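Local coordinates for protein prolyl 4-hydroxylase (Phytophthora capsici LT1534, PDB 6IUQ) that probably hydroxylates prolyl residues of its substrates as an iron(II)- and 2-oxoglutarate-dependent oxygenase built on a double-stranded beta-helix core, at residues 7-12 against 52-57; 22-27 against 38-43; 139-144 against 227-232; 268-273 against 317-322. One frame throughout, in Å; residues are numbered along the deposited sequence.

Contact 1: residues 7-12 against 52-57; sequences GVYKES and LLEEMR
Tyr9 reaches from the N-terminal loop across two consecutive glutamates of helix 46-61, passing one and ending at the other. Its CB lies 4.0 Å from OE2 of Glu54, and CD1, the ring atom on that side, is 4.1 Å from OE1 of the same residue, the ring and carboxylate planes standing 64° apart. With CG anti to the carbonyl carbon (chi1 -62°), the ring is sent on toward the helix. CE1 comes to 3.9 Å from Glu55 OE2, and the hydroxyl donates a short hydrogen bond from OH to that same OE2, 2.5 Å long, in the plane of the ring and into the anti lone pair of the oxygen.

Helix 46-61 also rests on the core sheet of the oxygenase fold, where Leu53 and Met56 touch Tyr225, so the N-terminal loop is laid over the outer side of a helix that backs the catalytic barrel. Glu55 also accepts backbone hydrogen bonds at the start of helix 108-115, OE2 from Glu109 N and OE1 from Leu110 N, a setting that would favour its negative charge.

Glu54 is extended beyond CG and grips the backbone instead: Lys10 N shares its hydrogen between OE2 at 2.9 Å and OE1 at 3.1 Å, with both oxygens using their syn lone pairs. OE2 also lies 3.4 Å from Lys10 CB.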
loop_
_atom_site.group_PDB
_atom_site.type_symbol
_atom_site.label_atom_id
_atom_site.label_comp_id
_atom_site.label_asym_id
_atom_site.label_seq_id
_atom_site.Cartn_x
_atom_site.Cartn_y
_atom_site.Cartn_z
ATOM N N GLY A 7 20.614 21.792 6.858
ATOM C CA GLY A 7 21.396 20.800 7.583
ATOM C C GLY A 7 21.251 20.832 9.096
ATOM O O GLY A 7 22.008 20.174 9.822
ATOM N N VAL A 8 20.274 21.590 9.581
ATOM C CA VAL A 8 20.049 21.681 11.015
ATOM C C VAL A 8 18.673 21.116 11.330
ATOM O O VAL A 8 17.681 21.477 10.695
ATOM C CB VAL A 8 20.168 23.138 11.532
ATOM C CG1 VAL A 8 20.195 23.160 13.061
ATOM C CG2 VAL A 8 21.426 23.806 10.967
ATOM N N TYR A 9 18.621 20.219 12.307
ATOM C CA TYR A 9 17.395 19.490 12.593
ATOM C C TYR A 9 16.849 19.894 13.950
ATOM O O TYR A 9 17.609 20.156 14.879
ATOM C CB TYR A 9 17.652 17.976 12.530
ATOM C CG TYR A 9 18.094 17.521 11.156
ATOM C CD1 TYR A 9 17.162 17.209 10.174
ATOM C CD2 TYR A 9 19.446 17.434 10.826
ATOM C CE1 TYR A 9 17.559 16.814 8.908
ATOM C CE2 TYR A 9 19.852 17.040 9.555
ATOM C CZ TYR A 9 18.902 16.733 8.606
ATOM O OH TYR A 9 19.291 16.328 7.348
ATOM N N LYS A 10 15.526 19.932 14.059
ATOM C CA LYS A 10 14.867 20.353 15.293
ATOM C C LYS A 10 15.146 19.437 16.486
ATOM O O LYS A 10 14.908 19.815 17.635
ATOM C CB LYS A 10 13.356 20.445 15.069
ATOM C CG LYS A 10 12.819 21.864 15.072
ATOM C CD LYS A 10 12.423 22.314 16.481
ATOM C CE LYS A 10 11.172 21.596 16.976
ATOM N NZ LYS A 10 10.889 21.890 18.412
ATOM N N GLU A 11 15.647 18.238 16.213
ATOM C CA GLU A 11 15.839 17.240 17.257
ATOM C C GLU A 11 17.027 16.343 16.934
ATOM O O GLU A 11 17.305 16.059 15.775
ATOM C CB GLU A 11 14.567 16.411 17.422
ATOM C CG GLU A 11 14.714 15.194 18.318
ATOM C CD GLU A 11 13.401 14.453 18.499
ATOM O OE1 GLU A 11 13.425 13.233 18.832
ATOM O OE2 GLU A 11 12.348 15.104 18.310
ATOM N N SER A 12 17.740 15.903 17.957
ATOM C CA SER A 12 18.883 15.051 17.723
ATOM C C SER A 12 18.385 13.679 17.266
ATOM O O SER A 12 17.318 13.240 17.683
ATOM C CB SER A 12 19.744 14.954 18.984
ATOM O OG SER A 12 19.212 14.015 19.891
ATOM N N LEU A 52 13.470 13.061 8.651
ATOM C CA LEU A 52 12.986 12.773 7.299
ATOM C C LEU A 52 11.843 13.731 6.944
ATOM O O LEU A 52 11.790 14.254 5.822
ATOM C CB LEU A 52 12.530 11.307 7.183
ATOM C CG LEU A 52 13.639 10.235 7.263
ATOM C CD1 LEU A 52 13.075 8.838 7.507
ATOM C CD2 LEU A 52 14.482 10.245 6.010
ATOM N N LEU A 53 10.952 13.974 7.911
ATOM C CA LEU A 53 9.824 14.900 7.732
ATOM C C LEU A 53 10.313 16.325 7.463
ATOM O O LEU A 53 9.797 16.997 6.574
ATOM C CB LEU A 53 8.889 14.889 8.967
ATOM C CG LEU A 53 7.717 15.887 9.016
ATOM C CD1 LEU A 53 6.784 15.742 7.814
ATOM C CD2 LEU A 53 6.921 15.785 10.331
ATOM N N GLU A 54 11.307 16.779 8.224
ATOM C CA GLU A 54 11.869 18.114 8.017
ATOM C C GLU A 54 12.378 18.267 6.586
ATOM O O GLU A 54 12.066 19.254 5.913
ATOM C CB GLU A 54 12.986 18.406 9.029
ATOM C CG GLU A 54 12.465 18.652 10.452
ATOM C CD GLU A 54 13.567 18.987 11.466
ATOM O OE1 GLU A 54 14.307 19.973 11.235
ATOM O OE2 GLU A 54 13.671 18.276 12.506
ATOM N N GLU A 55 13.118 17.274 6.099
ATOM C CA GLU A 55 13.618 17.331 4.730
ATOM C C GLU A 55 12.471 17.357 3.724
ATOM O O GLU A 55 12.538 18.038 2.708
ATOM C CB GLU A 55 14.560 16.160 4.456
ATOM C CG GLU A 55 15.853 16.272 5.231
ATOM C CD GLU A 55 16.892 15.223 4.858
ATOM O OE1 GLU A 55 16.593 14.295 4.054
ATOM O OE2 GLU A 55 18.021 15.333 5.379
HETATM N N MSE A 56 11.395 16.642 4.021
HETATM C CA MSE A 56 10.248 16.638 3.122
HETATM C C MSE A 56 9.555 17.993 3.070
HETATM O O MSE A 56 9.143 18.442 2.004
HETATM C CB MSE A 56 9.244 15.565 3.541
HETATM C CG MSE A 56 9.753 14.162 3.319
HETATM SE SE MSE A 56 8.494 12.845 3.983
HETATM C CE MSE A 56 6.969 13.252 2.834
ATOM N N ARG A 57 9.400 18.617 4.232
ATOM C CA ARG A 57 8.796 19.936 4.307
ATOM C C ARG A 57 9.649 20.952 3.547
ATOM O O ARG A 57 9.130 21.847 2.887
ATOM C CB ARG A 57 8.626 20.373 5.759
ATOM C CG ARG A 57 7.491 19.695 6.513
ATOM C CD ARG A 57 7.036 20.612 7.633
ATOM N NE ARG A 57 6.426 19.930 8.769
ATOM C CZ ARG A 57 5.133 19.622 8.870
ATOM N NH1 ARG A 57 4.292 19.915 7.880
ATOM N NH2 ARG A 57 4.683 19.022 9.973
#

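Contact 2: residues 22-27 against 38-43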
loop_
_atom_site.group_PDB
_atom_site.type_symbol
_atom_site.label_atom_id
_atom_site.label_comp_id
_atom_site.label_asym_id
_atom_site.label_seq_id
_atom_site.Cartn_x
_atom_site.Cartn_y
_atom_site.Cartn_z
ATOM N N ASN A 22 16.201 -4.727 12.499
ATOM C CA ASN A 22 15.590 -5.545 13.550
ATOM C C ASN A 22 14.071 -5.370 13.615
ATOM O O ASN A 22 13.351 -6.276 14.030
ATOM C CB ASN A 22 16.204 -5.228 14.915
ATOM C CG ASN A 22 17.666 -5.638 15.004
ATOM O OD1 ASN A 22 18.132 -6.490 14.245
ATOM N ND2 ASN A 22 18.396 -5.034 15.931
ATOM N N LYS A 23 13.574 -4.203 13.228
ATOM C CA LYS A 23 12.121 -4.017 13.210
ATOM C C LYS A 23 11.488 -4.901 12.143
ATOM O O LYS A 23 10.396 -5.406 12.336
ATOM C CB LYS A 23 11.749 -2.564 12.964
ATOM C CG LYS A 23 11.980 -1.689 14.146
ATOM C CD LYS A 23 11.055 -2.088 15.269
ATOM C CE LYS A 23 11.055 -1.031 16.353
ATOM N NZ LYS A 23 9.875 -1.233 17.238
ATOM N N ILE A 24 12.183 -5.108 11.028
ATOM C CA ILE A 24 11.651 -5.981 9.991
ATOM C C ILE A 24 12.030 -7.426 10.289
ATOM O O ILE A 24 12.901 -8.008 9.642
ATOM C CB ILE A 24 12.134 -5.578 8.583
ATOM C CG1 ILE A 24 12.008 -4.069 8.392
ATOM C CG2 ILE A 24 11.311 -6.307 7.518
ATOM C CD1 ILE A 24 10.596 -3.565 8.662
ATOM N N SER A 25 11.338 -7.997 11.268
ATOM C CA SER A 25 11.681 -9.299 11.832
ATOM C C SER A 25 11.021 -10.457 11.111
ATOM O O SER A 25 10.152 -10.264 10.257
ATOM C CB SER A 25 11.289 -9.341 13.309
ATOM O OG SER A 25 9.881 -9.278 13.444
ATOM N N LYS A 26 11.452 -11.666 11.457
ATOM C CA LYS A 26 10.836 -12.906 10.985
ATOM C C LYS A 26 9.327 -12.927 11.253
ATOM O O LYS A 26 8.535 -13.310 10.398
ATOM C CB LYS A 26 11.508 -14.099 11.664
ATOM C CG LYS A 26 10.787 -15.416 11.527
ATOM C CD LYS A 26 10.818 -15.881 10.097
ATOM C CE LYS A 26 10.409 -17.343 9.964
ATOM N NZ LYS A 26 10.440 -17.726 8.524
ATOM N N GLU A 27 8.933 -12.496 12.443
ATOM C CA GLU A 27 7.524 -12.466 12.821
ATOM C C GLU A 27 6.723 -11.482 11.973
ATOM O O GLU A 27 5.608 -11.780 11.529
ATOM C CB GLU A 27 7.386 -12.109 14.301
ATOM C CG GLU A 27 8.252 -12.986 15.229
ATOM C CD GLU A 27 9.613 -12.357 15.553
ATOM O OE1 GLU A 27 9.692 -11.616 16.564
ATOM O OE2 GLU A 27 10.596 -12.611 14.813
ATOM N N VAL A 38 1.149 -5.829 7.425
ATOM C CA VAL A 38 1.609 -5.770 8.794
ATOM C C VAL A 38 1.919 -4.313 9.172
ATOM O O VAL A 38 2.360 -3.531 8.330
ATOM C CB VAL A 38 2.831 -6.699 8.990
ATOM C CG1 VAL A 38 3.998 -6.288 8.080
ATOM C CG2 VAL A 38 3.240 -6.767 10.458
ATOM N N VAL A 39 1.627 -3.949 10.423
ATOM C CA VAL A 39 1.822 -2.600 10.933
ATOM C C VAL A 39 2.973 -2.563 11.949
ATOM O O VAL A 39 3.046 -3.410 12.831
ATOM C CB VAL A 39 0.552 -2.074 11.606
ATOM C CG1 VAL A 39 0.811 -0.688 12.220
ATOM C CG2 VAL A 39 -0.623 -2.044 10.599
ATOM N N ILE A 40 3.881 -1.601 11.809
ATOM C CA ILE A 40 5.010 -1.466 12.724
ATOM C C ILE A 40 5.070 -0.059 13.316
ATOM O O ILE A 40 5.342 0.909 12.601
ATOM C CB ILE A 40 6.348 -1.744 12.032
ATOM C CG1 ILE A 40 6.216 -2.876 11.015
ATOM C CG2 ILE A 40 7.438 -2.057 13.070
ATOM C CD1 ILE A 40 7.527 -3.232 10.367
ATOM N N ASP A 41 4.813 0.050 14.615
ATOM C CA ASP A 41 4.839 1.335 15.289
ATOM C C ASP A 41 6.251 1.682 15.724
ATOM O O ASP A 41 7.050 0.790 16.015
ATOM C CB ASP A 41 3.902 1.329 16.495
ATOM C CG ASP A 41 2.434 1.418 16.089
ATOM O OD1 ASP A 41 2.080 2.327 15.306
ATOM O OD2 ASP A 41 1.644 0.573 16.544
ATOM N N ASP A 42 6.537 2.984 15.729
ATOM C CA ASP A 42 7.812 3.551 16.154
ATOM C C ASP A 42 9.006 2.858 15.492
ATOM O O ASP A 42 9.978 2.473 16.137
ATOM C CB ASP A 42 7.904 3.514 17.688
ATOM C CG ASP A 42 6.767 4.276 18.341
ATOM O OD1 ASP A 42 6.679 5.513 18.141
ATOM O OD2 ASP A 42 5.942 3.647 19.043
ATOM N N CYS A 43 8.924 2.722 14.178
ATOM C CA CYS A 43 9.867 1.906 13.436
ATOM C C CYS A 43 11.260 2.563 13.348
ATOM O O CYS A 43 12.247 1.951 13.727
ATOM C CB CYS A 43 9.281 1.620 12.046
ATOM S SG CYS A 43 10.283 0.571 10.991
#
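Lys23, at the end of helix 17-23, lies along the backbone that leaves strand 37-40, an outermost strand of the six-stranded antiparallel sheet in the oxygenase core. Within 22-27 the chain leaves helix 17-23 through an inverse gamma turn centred on Ile24 and enters helix 26-35 at Ser25, the N-cap, whose OG caps Val28 N; that helix then leads to the edge strand.

Three residues carry most of the burial. Lys23 comes first, its chain bent at chi2 (-66°) so that it runs past a row of carbonyls: CG sits 3.7 Å from Cys43 O, CE 3.7 Å from Asp42 O, and NZ 3.7 Å from Asp41 O, too long for a hydrogen bond. Two of these carbonyls instead accept hydrogen bonds from Arg19, one turn back along the helix, Asp42 O from NH2 and Cys43 O from NE. Cys43 contributes SG, which stands anti to its own backbone N and lies 4.0 Å from Lys23 CB.

Ile40 is the third, its CB directed toward segment 22-27 from the last position of the strand, where its backbone pairs with Val205. CG2 meets the aliphatic part of Lys23, 4.2 Å from CD. Its CG1 branch goes to Ile24, a buried residue that also packs on Leu119 and Ala122 of helix 118-126. The two isoleucines cross at about a right angle, CD1 of Ile24 touching CD1 of Ile40 at 3.5 Å.

Contact 3: residues 139-144 against 227-232; sequences RTLKLQ and LTIWLD
Strands 139-146 and 224-232 are antiparallel neighbours in the larger sheet of the double-stranded beta-helix, their axes 4.7 Å apart in these segments. Thr140 with Trp230 and Lys142 with Thr228 form the hydrogen-bonded pairs; Leu141 with Ile229 and Leu143 with Leu227 are non-hydrogen-bonded pairs between and beside them. The straightest of the four bonds runs from Thr228 N to Lys142 O, 2.8 Å with 177° at the hydrogen.

The leucines and Ile229 lie on the face toward helices 108-115 and 118-126. There Leu143 CD2 meets Leu227 CD1 at 3.8 Å, and Leu141 CD1 runs alongside Ile229 CG1 at 4.0 Å, each pair side by side and pointing the same way.

On the other face the Trp230 indole is flanked at its edge: Thr140 CG2 is 4.0 Å from CE3, and Lys142 CE, turned in by the bend at chi3 (85°), is 3.8 Å from CH2. Thr228 CG2 stands over one face, offset toward the rim. A water 2.6 Å from Thr228 OG1 donates to Lys142 O and accepts from Lys142 NZ, which also salt-bridges Glu95. From the five-membered ring, away from that edge, NE1 is hydrogen-bonded to Asp158 OD2, a second-shell bond that would help orient this iron ligand. With the side chain of Trp230 about 5 Å from the bound iron(II) ion, this sheet face belongs to the metal site of the oxygenase barrel.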
loop_
_atom_site.group_PDB
_atom_site.type_symbol
_atom_site.label_atom_id
_atom_site.label_comp_id
_atom_site.label_asym_id
_atom_site.label_seq_id
_atom_site.Cartn_x
_atom_site.Cartn_y
_atom_site.Cartn_z
ATOM N N ARG A 139 13.129 -0.237 -7.480
ATOM C CA ARG A 139 12.599 0.356 -6.260
ATOM C C ARG A 139 12.110 1.745 -6.656
ATOM O O ARG A 139 12.669 2.378 -7.555
ATOM C CB ARG A 139 13.653 0.435 -5.130
ATOM C CG ARG A 139 14.564 1.659 -5.245
ATOM C CD ARG A 139 15.715 1.662 -4.253
ATOM N NE ARG A 139 16.519 0.443 -4.332
ATOM C CZ ARG A 139 17.699 0.298 -3.737
ATOM N NH1 ARG A 139 18.202 1.305 -3.044
ATOM N NH2 ARG A 139 18.387 -0.842 -3.836
ATOM N N THR A 140 11.047 2.199 -6.008
ATOM C CA THR A 140 10.535 3.548 -6.211
ATOM C C THR A 140 10.372 4.163 -4.852
ATOM O O THR A 140 9.819 3.527 -3.961
ATOM C CB THR A 140 9.156 3.568 -6.943
ATOM O OG1 THR A 140 9.307 3.147 -8.300
ATOM C CG2 THR A 140 8.536 4.962 -6.915
ATOM N N LEU A 141 10.826 5.393 -4.679
ATOM C CA LEU A 141 10.598 6.083 -3.423
ATOM C C LEU A 141 9.812 7.356 -3.696
ATOM O O LEU A 141 10.327 8.307 -4.281
ATOM C CB LEU A 141 11.926 6.386 -2.726
ATOM C CG LEU A 141 11.867 6.729 -1.242
ATOM C CD1 LEU A 141 13.108 6.161 -0.552
ATOM C CD2 LEU A 141 11.742 8.224 -1.016
ATOM N N LYS A 142 8.557 7.371 -3.273
ATOM C CA LYS A 142 7.679 8.500 -3.564
ATOM C C LYS A 142 7.320 9.280 -2.287
ATOM O O LYS A 142 7.026 8.690 -1.245
ATOM C CB LYS A 142 6.417 8.008 -4.281
ATOM C CG LYS A 142 5.442 9.103 -4.682
ATOM C CD LYS A 142 4.271 8.587 -5.537
ATOM C CE LYS A 142 3.111 8.027 -4.684
ATOM N NZ LYS A 142 2.501 8.998 -3.703
ATOM N N LEU A 143 7.381 10.607 -2.371
ATOM C CA LEU A 143 6.906 11.476 -1.306
ATOM C C LEU A 143 5.553 12.057 -1.687
ATOM O O LEU A 143 5.335 12.423 -2.836
ATOM C CB LEU A 143 7.900 12.599 -1.030
ATOM C CG LEU A 143 9.349 12.191 -0.787
ATOM C CD1 LEU A 143 10.193 13.421 -0.510
ATOM C CD2 LEU A 143 9.434 11.199 0.366
ATOM N N GLN A 144 4.642 12.133 -0.721
ATOM C CA GLN A 144 3.309 12.640 -0.993
ATOM C C GLN A 144 2.821 13.587 0.089
ATOM O O GLN A 144 2.873 13.268 1.277
ATOM C CB GLN A 144 2.315 11.495 -1.142
ATOM C CG GLN A 144 0.881 11.969 -1.303
ATOM C CD GLN A 144 -0.096 10.844 -1.557
ATOM O OE1 GLN A 144 -0.748 10.354 -0.631
ATOM N NE2 GLN A 144 -0.212 10.430 -2.818
ATOM N N LEU A 227 5.543 8.757 3.129
ATOM C CA LEU A 227 6.656 8.329 2.295
ATOM C C LEU A 227 6.364 6.912 1.845
ATOM O O LEU A 227 6.068 6.054 2.660
ATOM C CB LEU A 227 7.974 8.431 3.073
ATOM C CG LEU A 227 9.308 7.977 2.486
ATOM C CD1 LEU A 227 10.432 8.809 3.136
ATOM C CD2 LEU A 227 9.554 6.487 2.708
ATOM N N THR A 228 6.421 6.665 0.543
ATOM C CA THR A 228 6.132 5.334 0.023
ATOM C C THR A 228 7.345 4.704 -0.637
ATOM O O THR A 228 7.991 5.324 -1.453
ATOM C CB THR A 228 4.991 5.367 -1.008
ATOM O OG1 THR A 228 3.863 6.035 -0.445
ATOM C CG2 THR A 228 4.596 3.947 -1.418
ATOM N N ILE A 229 7.643 3.465 -0.274
ATOM C CA ILE A 229 8.647 2.675 -0.971
ATOM C C ILE A 229 7.980 1.441 -1.574
ATOM O O ILE A 229 7.241 0.718 -0.888
ATOM C CB ILE A 229 9.782 2.228 -0.025
ATOM C CG1 ILE A 229 10.471 3.433 0.611
ATOM C CG2 ILE A 229 10.793 1.383 -0.763
ATOM C CD1 ILE A 229 11.438 3.054 1.741
ATOM N N TRP A 230 8.193 1.217 -2.857
ATOM C CA TRP A 230 7.687 0.021 -3.501
ATOM C C TRP A 230 8.840 -0.859 -3.888
ATOM O O TRP A 230 9.805 -0.394 -4.475
ATOM C CB TRP A 230 6.867 0.356 -4.737
ATOM C CG TRP A 230 5.463 0.754 -4.451
ATOM C CD1 TRP A 230 4.455 -0.053 -4.007
ATOM C CD2 TRP A 230 4.894 2.048 -4.623
ATOM N NE1 TRP A 230 3.291 0.666 -3.863
ATOM C CE2 TRP A 230 3.529 1.959 -4.248
ATOM C CE3 TRP A 230 5.404 3.286 -5.052
ATOM C CZ2 TRP A 230 2.665 3.059 -4.286
ATOM C CZ3 TRP A 230 4.538 4.388 -5.089
ATOM C CH2 TRP A 230 3.179 4.258 -4.708
ATOM N N LEU A 231 8.736 -2.141 -3.565
ATOM C CA LEU A 231 9.747 -3.103 -3.971
ATOM C C LEU A 231 9.206 -4.011 -5.068
ATOM O O LEU A 231 8.157 -4.647 -4.895
ATOM C CB LEU A 231 10.207 -3.901 -2.750
ATOM C CG LEU A 231 10.776 -3.004 -1.639
ATOM C CD1 LEU A 231 11.378 -3.813 -0.524
ATOM C CD2 LEU A 231 11.802 -1.973 -2.198
ATOM N N ASP A 232 9.890 -4.065 -6.208
ATOM C CA ASP A 232 9.418 -4.913 -7.315
ATOM C C ASP A 232 9.777 -6.389 -7.149
ATOM O O ASP A 232 10.777 -6.730 -6.537
ATOM C CB ASP A 232 9.968 -4.434 -8.655
ATOM C CG ASP A 232 9.486 -3.047 -9.032
ATOM O OD1 ASP A 232 8.501 -2.524 -8.430
ATOM O OD2 ASP A 232 10.103 -2.481 -9.961
HETATM O O HOH W 1 4.059 8.569 -0.968
#

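Contact 4: residues 268-273 against 317-322; sequences RLLSRG and GFIQRL
Leu270 pushes its forked end into a notch formed by Phe318, Ile319 and Leu322 on helix 313-328. One branch, CD1, serves two neighbours: it lies 3.7 Å from CE2 of the Phe318 ring and 3.9 Å from CD1 of Leu322, and the leucine crosses both side chains at about a right angle. The other branch, CD2, rests 3.7 Å from Ile319 CD1, which also lies 3.7 Å from the carbonyl O of Leu270. Within helix 313-328, Leu322 CD1 sits above one face of the Phe318 ring, so the two make a single apolar surface for the incoming leucine.

Ile319 splits its branches between the segment's two touching residues. Its CG2, set anti to the backbone N, bears on Gly273, 3.6 Å from the C atom; the glycine has no side chain, and backbone meets isoleucine directly, the two CA atoms 6.2 Å apart.

Beyond the pair, Phe318 and Leu322 pack on helix 254-262 and Ile319 on Val309 of helix 296-311. Leu270 holds the N-cap position of the short helix 271-274, so this apolar contact seats the start of that helix in the helical C-terminal region, helices 254-262 to 313-328, which follows the last strand of the oxygenase core.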
loop_
_atom_site.group_PDB
_atom_site.type_symbol
_atom_site.label_atom_id
_atom_site.label_comp_id
_atom_site.label_asym_id
_atom_site.label_seq_id
_atom_site.Cartn_x
_atom_site.Cartn_y
_atom_site.Cartn_z
ATOM N N ARG A 268 -8.115 -9.746 -7.925
ATOM C CA ARG A 268 -8.235 -8.454 -8.608
ATOM C C ARG A 268 -9.288 -8.477 -9.734
ATOM O O ARG A 268 -9.836 -7.430 -10.119
ATOM C CB ARG A 268 -6.865 -8.026 -9.166
ATOM C CG ARG A 268 -5.788 -7.929 -8.088
ATOM C CD ARG A 268 -4.404 -7.639 -8.641
ATOM N NE ARG A 268 -3.901 -8.744 -9.435
ATOM C CZ ARG A 268 -2.726 -8.742 -10.064
ATOM N NH1 ARG A 268 -1.919 -7.687 -10.002
ATOM N NH2 ARG A 268 -2.365 -9.794 -10.768
ATOM N N LEU A 269 -9.567 -9.672 -10.244
ATOM C CA LEU A 269 -10.585 -9.860 -11.264
ATOM C C LEU A 269 -11.968 -9.920 -10.658
ATOM O O LEU A 269 -12.945 -10.006 -11.387
ATOM C CB LEU A 269 -10.333 -11.148 -12.051
ATOM C CG LEU A 269 -8.908 -11.329 -12.590
ATOM C CD1 LEU A 269 -8.707 -12.743 -13.092
ATOM C CD2 LEU A 269 -8.614 -10.315 -13.687
ATOM N N LEU A 270 -12.055 -9.895 -9.329
ATOM C CA LEU A 270 -13.329 -10.132 -8.668
ATOM C C LEU A 270 -13.668 -9.046 -7.686
ATOM O O LEU A 270 -14.807 -8.972 -7.220
ATOM C CB LEU A 270 -13.315 -11.465 -7.933
ATOM C CG LEU A 270 -12.863 -12.695 -8.712
ATOM C CD1 LEU A 270 -12.652 -13.838 -7.734
ATOM C CD2 LEU A 270 -13.880 -13.067 -9.756
ATOM N N SER A 271 -12.687 -8.200 -7.378
ATOM C CA SER A 271 -12.819 -7.259 -6.260
ATOM C C SER A 271 -13.890 -6.198 -6.486
ATOM O O SER A 271 -14.568 -5.798 -5.540
ATOM C CB SER A 271 -11.478 -6.572 -5.968
ATOM O OG SER A 271 -11.087 -5.745 -7.055
ATOM N N ARG A 272 -14.043 -5.732 -7.722
ATOM C CA ARG A 272 -15.015 -4.668 -7.961
ATOM C C ARG A 272 -16.423 -5.213 -7.758
ATOM O O ARG A 272 -17.283 -4.524 -7.212
ATOM C CB ARG A 272 -14.855 -4.062 -9.358
ATOM C CG ARG A 272 -15.727 -2.829 -9.583
ATOM C CD ARG A 272 -15.443 -2.186 -10.929
ATOM N NE ARG A 272 -14.065 -1.705 -11.044
ATOM C CZ ARG A 272 -13.661 -0.487 -10.702
ATOM N NH1 ARG A 272 -14.527 0.403 -10.202
ATOM N NH2 ARG A 272 -12.383 -0.157 -10.854
ATOM N N GLY A 273 -16.645 -6.460 -8.158
ATOM C CA GLY A 273 -17.893 -7.156 -7.867
ATOM C C GLY A 273 -18.092 -7.429 -6.388
ATOM O O GLY A 273 -19.113 -7.082 -5.813
ATOM N N GLY A 317 -22.846 -15.375 -10.300
ATOM C CA GLY A 317 -23.196 -16.310 -9.235
ATOM C C GLY A 317 -22.009 -16.558 -8.302
ATOM O O GLY A 317 -22.154 -16.650 -7.084
ATOM N N PHE A 318 -20.815 -16.635 -8.884
ATOM C CA PHE A 318 -19.607 -16.844 -8.103
ATOM C C PHE A 318 -19.350 -15.633 -7.213
ATOM O O PHE A 318 -19.127 -15.795 -6.021
ATOM C CB PHE A 318 -18.421 -17.117 -9.031
ATOM C CG PHE A 318 -17.124 -17.374 -8.308
ATOM C CD1 PHE A 318 -17.050 -18.343 -7.315
ATOM C CD2 PHE A 318 -15.978 -16.658 -8.633
ATOM C CE1 PHE A 318 -15.860 -18.575 -6.642
ATOM C CE2 PHE A 318 -14.783 -16.891 -7.971
ATOM C CZ PHE A 318 -14.725 -17.847 -6.974
ATOM N N ILE A 319 -19.410 -14.429 -7.790
ATOM C CA ILE A 319 -19.229 -13.180 -7.044
ATOM C C ILE A 319 -20.199 -13.082 -5.867
ATOM O O ILE A 319 -19.813 -12.685 -4.764
ATOM C CB ILE A 319 -19.445 -11.923 -7.942
ATOM C CG1 ILE A 319 -18.447 -11.849 -9.116
ATOM C CG2 ILE A 319 -19.360 -10.668 -7.126
ATOM C CD1 ILE A 319 -17.085 -11.507 -8.746
ATOM N N GLN A 320 -21.461 -13.430 -6.111
ATOM C CA GLN A 320 -22.504 -13.361 -5.078
ATOM C C GLN A 320 -22.245 -14.334 -3.923
ATOM O O GLN A 320 -22.527 -14.016 -2.773
ATOM C CB GLN A 320 -23.899 -13.642 -5.674
ATOM C CG GLN A 320 -24.504 -12.496 -6.493
ATOM C CD GLN A 320 -25.237 -11.456 -5.644
ATOM O OE1 GLN A 320 -24.811 -11.122 -4.538
ATOM N NE2 GLN A 320 -26.353 -10.944 -6.166
ATOM N N ARG A 321 -21.732 -15.522 -4.229
ATOM C CA ARG A 321 -21.327 -16.465 -3.182
ATOM C C ARG A 321 -20.175 -15.906 -2.362
ATOM O O ARG A 321 -20.139 -16.067 -1.147
ATOM C CB ARG A 321 -20.933 -17.819 -3.776
ATOM C CG ARG A 321 -22.118 -18.574 -4.333
ATOM C CD ARG A 321 -21.903 -20.059 -4.258
ATOM N NE ARG A 321 -23.066 -20.773 -4.769
ATOM C CZ ARG A 321 -24.048 -21.244 -4.010
ATOM N NH1 ARG A 321 -24.016 -21.081 -2.691
ATOM N NH2 ARG A 321 -25.064 -21.876 -4.576
ATOM N N LEU A 322 -19.237 -15.234 -3.020
ATOM C CA LEU A 322 -18.152 -14.595 -2.282
ATOM C C LEU A 322 -18.691 -13.479 -1.424
ATOM O O LEU A 322 -18.244 -13.294 -0.296
ATOM C CB LEU A 322 -17.072 -14.069 -3.228
ATOM C CG LEU A 322 -16.421 -15.159 -4.084
ATOM C CD1 LEU A 322 -15.385 -14.556 -5.000
ATOM C CD2 LEU A 322 -15.803 -16.230 -3.203
#

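How the contacts relate
From the N terminus, contact 1 closes the first and larger loop, tying the N-terminal segment to helix 46-61. Contact 2 falls wholly within that loop, folding helix 17-23 and its turn onto edge strand 37-40, which leads on to helix 46-61. Contact 3 opens only after both are complete; it closes a stretch of 82 residues with strands but no helix, and pairs two strands of the sheet that contact 2 reaches from its edge. Contacts 1 and 3 touch where Met56 CG packs on Leu143 CD1 (3.9 Å). Contact 4 comes last, closing a mostly helical C-terminal loop; its centre lies about 46 Å from that of contact 1, across the centre of the chain. None of the loops cross.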